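Local atomic coordinates of thiol-activated cytolysin (Desulfobulbus propionicus, PDB entry 6NAL), a protein that probably perforates target cell membranes by assembling into large beta-barrel pores, as other members of the cholesterol-dependent cytolysin family do. Residues Tyr16-Val21 / Asp343-Gly348; Gln89-Asp94 / Ala224-Glu229. All coordinates share one frame; numbering follows the deposited sequence.

Contact 1: residues Tyr16-Val21 / Asp343-Gly348; sequences YNPKTV and DGVSAG
Asp343 and Tyr16 open a shallow surface contact between two turns of the cytolysin body: an Asx turn at 343-345, in the connection from strand 332-340 to strand 349-372 of this MACPF/CDC-type fold, and a type I beta turn at 17-20, in the loop that follows helix 2-12. Asp343 points toward the first segment, and its OD1 lies 4.2 Å from OH at the end of the Tyr16 ring, a distance of simple proximity. The carboxylate is occupied instead on its own side. With chi1 at 42° it folds back over the backbone, and OD1 accepts a weak but nearly straight bond (169°) from the N of Val345, 3.4 Å away, which defines the Asx turn. At phi 91° a side chain on Gly344 would run into the carbonyl O of Asp343. Val345, next along, points toward Pro18.

Val345 supplies the apolar half of the contact. Its CG1, anti to the backbone N, reaches across to CB of Pro18, and the two carbons meet at 4.2 Å. This proline is the second residue of the beta turn closed by the bond from Thr20 N to Asn17 O (3.1 Å), so its ring is presented from a bend of defined shape. Phe340 of strand 332-340 joins the two sides: it receives Pro18, Val21 and Ala347, and its ring meets that of Tyr16 with the planes inclined to each other. Farther along, the side chain of Ala347 turns to the same strand, where its backbone pairs with Thr338, yet its CA is the one closest to that of Pro18, at 7.0 Å.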
loop_
_atom_site.group_PDB
_atom_site.type_symbol
_atom_site.label_atom_id
_atom_site.label_comp_id
_atom_site.label_asym_id
_atom_site.label_seq_id
_atom_site.Cartn_x
_atom_site.Cartn_y
_atom_site.Cartn_z
ATOM N N TYR A 16 4.551 40.185 24.295
ATOM C CA TYR A 16 4.354 39.467 23.045
ATOM C C TYR A 16 4.622 38.007 23.360
ATOM O O TYR A 16 5.346 37.680 24.311
ATOM C CB TYR A 16 5.269 39.960 21.907
ATOM C CG TYR A 16 6.713 39.734 22.214
ATOM C CD1 TYR A 16 7.297 38.471 22.073
ATOM C CD2 TYR A 16 7.498 40.785 22.694
ATOM C CE1 TYR A 16 8.604 38.277 22.404
ATOM C CE2 TYR A 16 8.812 40.604 23.021
ATOM C CZ TYR A 16 9.368 39.357 22.871
ATOM O OH TYR A 16 10.697 39.215 23.197
ATOM N N ASN A 17 4.051 37.141 22.540
ATOM C CA ASN A 17 4.156 35.702 22.739
ATOM C C ASN A 17 5.287 35.173 21.869
ATOM O O ASN A 17 5.172 35.217 20.633
ATOM C CB ASN A 17 2.833 35.027 22.386
ATOM C CG ASN A 17 2.955 33.508 22.218
ATOM O OD1 ASN A 17 2.302 32.931 21.364
ATOM N ND2 ASN A 17 3.767 32.864 23.042
ATOM N N PRO A 18 6.400 34.699 22.445
ATOM C CA PRO A 18 7.539 34.316 21.594
ATOM C C PRO A 18 7.162 33.349 20.484
ATOM O O PRO A 18 7.764 33.413 19.406
ATOM C CB PRO A 18 8.532 33.683 22.584
ATOM C CG PRO A 18 8.208 34.297 23.907
ATOM C CD PRO A 18 6.693 34.497 23.879
ATOM N N LYS A 19 6.169 32.477 20.697
ATOM C CA LYS A 19 5.900 31.420 19.733
ATOM C C LYS A 19 5.169 31.893 18.492
ATOM O O LYS A 19 5.344 31.277 17.442
ATOM C CB LYS A 19 5.104 30.306 20.396
ATOM C CG LYS A 19 5.894 29.581 21.476
ATOM C CD LYS A 19 5.099 29.415 22.763
ATOM C CE LYS A 19 5.937 28.698 23.831
ATOM N NZ LYS A 19 5.909 27.205 23.691
ATOM N N THR A 20 4.442 33.007 18.550
ATOM C CA THR A 20 3.590 33.402 17.440
ATOM C C THR A 20 4.006 34.688 16.735
ATOM O O THR A 20 3.289 35.149 15.845
ATOM C CB THR A 20 2.151 33.553 17.926
ATOM O OG1 THR A 20 2.040 34.728 18.733
ATOM C CG2 THR A 20 1.728 32.339 18.730
ATOM N N VAL A 21 5.136 35.282 17.073
ATOM C CA VAL A 21 5.447 36.558 16.439
ATOM C C VAL A 21 6.028 36.359 15.036
ATOM O O VAL A 21 5.742 37.135 14.121
ATOM C CB VAL A 21 6.368 37.398 17.353
ATOM C CG1 VAL A 21 7.734 36.801 17.463
ATOM C CG2 VAL A 21 6.481 38.784 16.820
ATOM N N ASP A 343 14.725 38.950 26.655
ATOM C CA ASP A 343 14.936 37.940 27.708
ATOM C C ASP A 343 15.884 36.820 27.302
ATOM O O ASP A 343 16.328 36.076 28.177
ATOM C CB ASP A 343 13.591 37.318 28.145
ATOM C CG ASP A 343 12.625 37.000 26.949
ATOM O OD1 ASP A 343 13.064 36.861 25.771
ATOM O OD2 ASP A 343 11.391 36.878 27.222
ATOM N N GLY A 344 16.205 36.674 26.015
ATOM C CA GLY A 344 17.115 35.631 25.582
ATOM C C GLY A 344 16.461 34.318 25.208
ATOM O O GLY A 344 17.160 33.305 25.084
ATOM N N VAL A 345 15.153 34.307 25.013
ATOM C CA VAL A 345 14.438 33.137 24.534
ATOM C C VAL A 345 14.646 32.955 23.032
ATOM O O VAL A 345 14.609 33.925 22.256
ATOM C CB VAL A 345 12.942 33.277 24.875
ATOM C CG1 VAL A 345 12.097 32.185 24.153
ATOM C CG2 VAL A 345 12.740 33.197 26.377
ATOM N N SER A 346 14.848 31.695 22.619
ATOM C CA SER A 346 15.084 31.352 21.222
ATOM C C SER A 346 13.943 31.830 20.357
ATOM O O SER A 346 12.789 31.812 20.775
ATOM C CB SER A 346 15.180 29.840 21.032
ATOM O OG SER A 346 15.799 29.280 22.152
ATOM N N ALA A 347 14.279 32.207 19.119
ATOM C CA ALA A 347 13.297 32.510 18.080
ATOM C C ALA A 347 13.280 31.447 16.984
ATOM O O ALA A 347 12.763 31.699 15.885
ATOM C CB ALA A 347 13.545 33.885 17.450
ATOM N N GLY A 348 13.891 30.290 17.237
ATOM C CA GLY A 348 13.722 29.168 16.330
ATOM C C GLY A 348 12.247 28.856 16.192
ATOM O O GLY A 348 11.501 28.878 17.172
#

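Contact 2: residues Gln89-Asp94 / Ala224-Glu229; sequences QELAVD and AGISEE
Leu91 and Ile226 cross at about a right angle, their ends meeting where CD2 of Leu91 lies 4.2 Å from CD1 of Ile226. The other branch of Leu91, CD1, presses on CB of Ala224 at 3.4 Å, tighter than usual van der Waals contact, so the leucine fork sits against both residues. CG stands anti to the backbone N (chi1 172°), and chi2 of 54° then splits the methyls between Ala224 and Ile226. The helix end here is a Schellman motif: Gly225, with positive phi, terminates helix 218-224 and sends the chain on toward strand 232-250. Val78 of the neighbouring strand 76-78 touches both Leu91 and Ile226 and so backs the crossing.

Beside the apolar pair, Gln89 stretches out: CG is anti to the backbone N (chi1 -177°) and the chain runs on extended, which brings NE2 to 3.3 Å from the carbonyl O of Ala224. A water ties the polar groups together. It accepts from Gln89 NE2 at 3.0 Å and donates to Glu90 O at 2.8 Å and to Ala224 O at 2.6 Å.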
loop_
_atom_site.group_PDB
_atom_site.type_symbol
_atom_site.label_atom_id
_atom_site.label_comp_id
_atom_site.label_asym_id
_atom_site.label_seq_id
_atom_site.Cartn_x
_atom_site.Cartn_y
_atom_site.Cartn_z
ATOM N N GLN A 89 15.460 42.145 8.558
ATOM C CA GLN A 89 15.354 43.592 8.624
ATOM C C GLN A 89 16.341 44.061 9.686
ATOM O O GLN A 89 16.158 43.804 10.891
ATOM C CB GLN A 89 13.916 44.025 8.947
ATOM C CG GLN A 89 13.746 45.546 8.957
ATOM C CD GLN A 89 12.364 46.033 9.410
ATOM O OE1 GLN A 89 11.375 45.294 9.363
ATOM N NE2 GLN A 89 12.305 47.296 9.877
ATOM N N GLU A 90 17.400 44.719 9.231
ATOM C CA GLU A 90 18.370 45.330 10.129
ATOM C C GLU A 90 17.716 46.336 11.082
ATOM O O GLU A 90 16.797 47.075 10.718
ATOM C CB GLU A 90 19.440 45.998 9.292
ATOM C CG GLU A 90 20.686 46.488 10.041
ATOM C CD GLU A 90 21.686 47.165 9.073
ATOM O OE1 GLU A 90 21.213 47.654 8.013
ATOM O OE2 GLU A 90 22.919 47.180 9.358
ATOM N N LEU A 91 18.163 46.292 12.330
ATOM C CA LEU A 91 17.866 47.284 13.357
ATOM C C LEU A 91 19.094 48.176 13.472
ATOM O O LEU A 91 20.025 47.885 14.222
ATOM C CB LEU A 91 17.553 46.596 14.675
ATOM C CG LEU A 91 17.419 47.562 15.842
ATOM C CD1 LEU A 91 16.381 48.598 15.429
ATOM C CD2 LEU A 91 16.994 46.889 17.085
ATOM N N ALA A 92 19.107 49.256 12.707
ATOM C CA ALA A 92 20.310 50.082 12.558
ATOM C C ALA A 92 20.336 51.161 13.638
ATOM O O ALA A 92 19.739 52.238 13.507
ATOM C CB ALA A 92 20.374 50.687 11.160
ATOM N N VAL A 93 21.034 50.858 14.733
ATOM C CA VAL A 93 21.310 51.834 15.781
ATOM C C VAL A 93 22.744 51.651 16.268
ATOM O O VAL A 93 23.429 50.681 15.932
ATOM C CB VAL A 93 20.316 51.733 16.961
ATOM C CG1 VAL A 93 18.940 52.229 16.542
ATOM C CG2 VAL A 93 20.208 50.323 17.483
ATOM N N ASP A 94 23.201 52.600 17.067
ATOM C CA ASP A 94 24.566 52.548 17.572
ATOM C C ASP A 94 24.619 51.614 18.764
ATOM O O ASP A 94 23.714 51.611 19.607
ATOM C CB ASP A 94 25.035 53.950 17.960
ATOM C CG ASP A 94 25.082 54.887 16.767
ATOM O OD1 ASP A 94 25.587 54.436 15.712
ATOM O OD2 ASP A 94 24.618 56.051 16.871
ATOM N N ALA A 224 12.940 52.689 14.072
ATOM C CA ALA A 224 13.492 51.642 13.226
ATOM C C ALA A 224 12.543 50.464 13.007
ATOM O O ALA A 224 12.844 49.619 12.153
ATOM C CB ALA A 224 14.803 51.141 13.826
ATOM N N GLY A 225 11.413 50.392 13.733
ATOM C CA GLY A 225 10.465 49.301 13.540
ATOM C C GLY A 225 10.008 48.567 14.793
ATOM O O GLY A 225 9.004 47.848 14.759
ATOM N N ILE A 226 10.696 48.787 15.919
ATOM C CA ILE A 226 10.445 47.988 17.114
ATOM C C ILE A 226 9.080 48.314 17.699
ATOM O O ILE A 226 8.655 49.483 17.746
ATOM C CB ILE A 226 11.551 48.200 18.156
ATOM C CG1 ILE A 226 12.864 47.729 17.559
ATOM C CG2 ILE A 226 11.204 47.472 19.436
ATOM C CD1 ILE A 226 12.862 46.230 17.208
ATOM N N SER A 227 8.401 47.268 18.185
ATOM C CA SER A 227 7.028 47.336 18.684
ATOM C C SER A 227 6.646 45.924 19.116
ATOM O O SER A 227 7.415 44.981 18.904
ATOM C CB SER A 227 6.065 47.869 17.617
ATOM O OG SER A 227 5.837 46.908 16.602
ATOM N N GLU A 228 5.447 45.745 19.665
ATOM C CA GLU A 228 5.055 44.422 20.148
ATOM C C GLU A 228 4.900 43.412 19.022
ATOM O O GLU A 228 5.125 42.226 19.237
ATOM C CB GLU A 228 3.757 44.518 20.930
ATOM C CG GLU A 228 3.917 45.362 22.176
ATOM C CD GLU A 228 2.764 45.209 23.126
ATOM O OE1 GLU A 228 1.780 44.538 22.737
ATOM O OE2 GLU A 228 2.853 45.743 24.260
ATOM N N GLU A 229 4.496 43.846 17.833
ATOM C CA GLU A 229 4.441 42.953 16.683
ATOM C C GLU A 229 5.814 42.695 16.062
ATOM O O GLU A 229 5.961 41.753 15.276
ATOM C CB GLU A 229 3.513 43.519 15.604
ATOM C CG GLU A 229 2.043 43.681 16.033
ATOM C CD GLU A 229 1.829 44.826 17.036
ATOM O OE1 GLU A 229 2.760 45.669 17.205
ATOM O OE2 GLU A 229 0.729 44.880 17.657
HETATM O O HOH W 1 14.732 48.989 10.525
#

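In the fold
Along the chain the segments run 16-21, 89-94, 224-229 and 343-348, so both segments of contact 2 fall between those of contact 1. The centres of the two contacts are about 16 Å apart, and the contacts adjoin: Val21 CG2 packs at 3.4 Å from Glu229 O, and Tyr16 CB at 3.5 Å from Glu228 O. Both border one antiparallel sheet, contact 2 through strands 76-78 and 89-90, contact 1 through strand 332-340, with strand 232-250 pairing to both 76-78 and 332-340. Segment 343-348 also joins strand 332-340 to strand 349-372 of the mixed sheet. Four segments from widely separated parts of the sequence thus meet on one side of the chain's centre, along the antiparallel sheet.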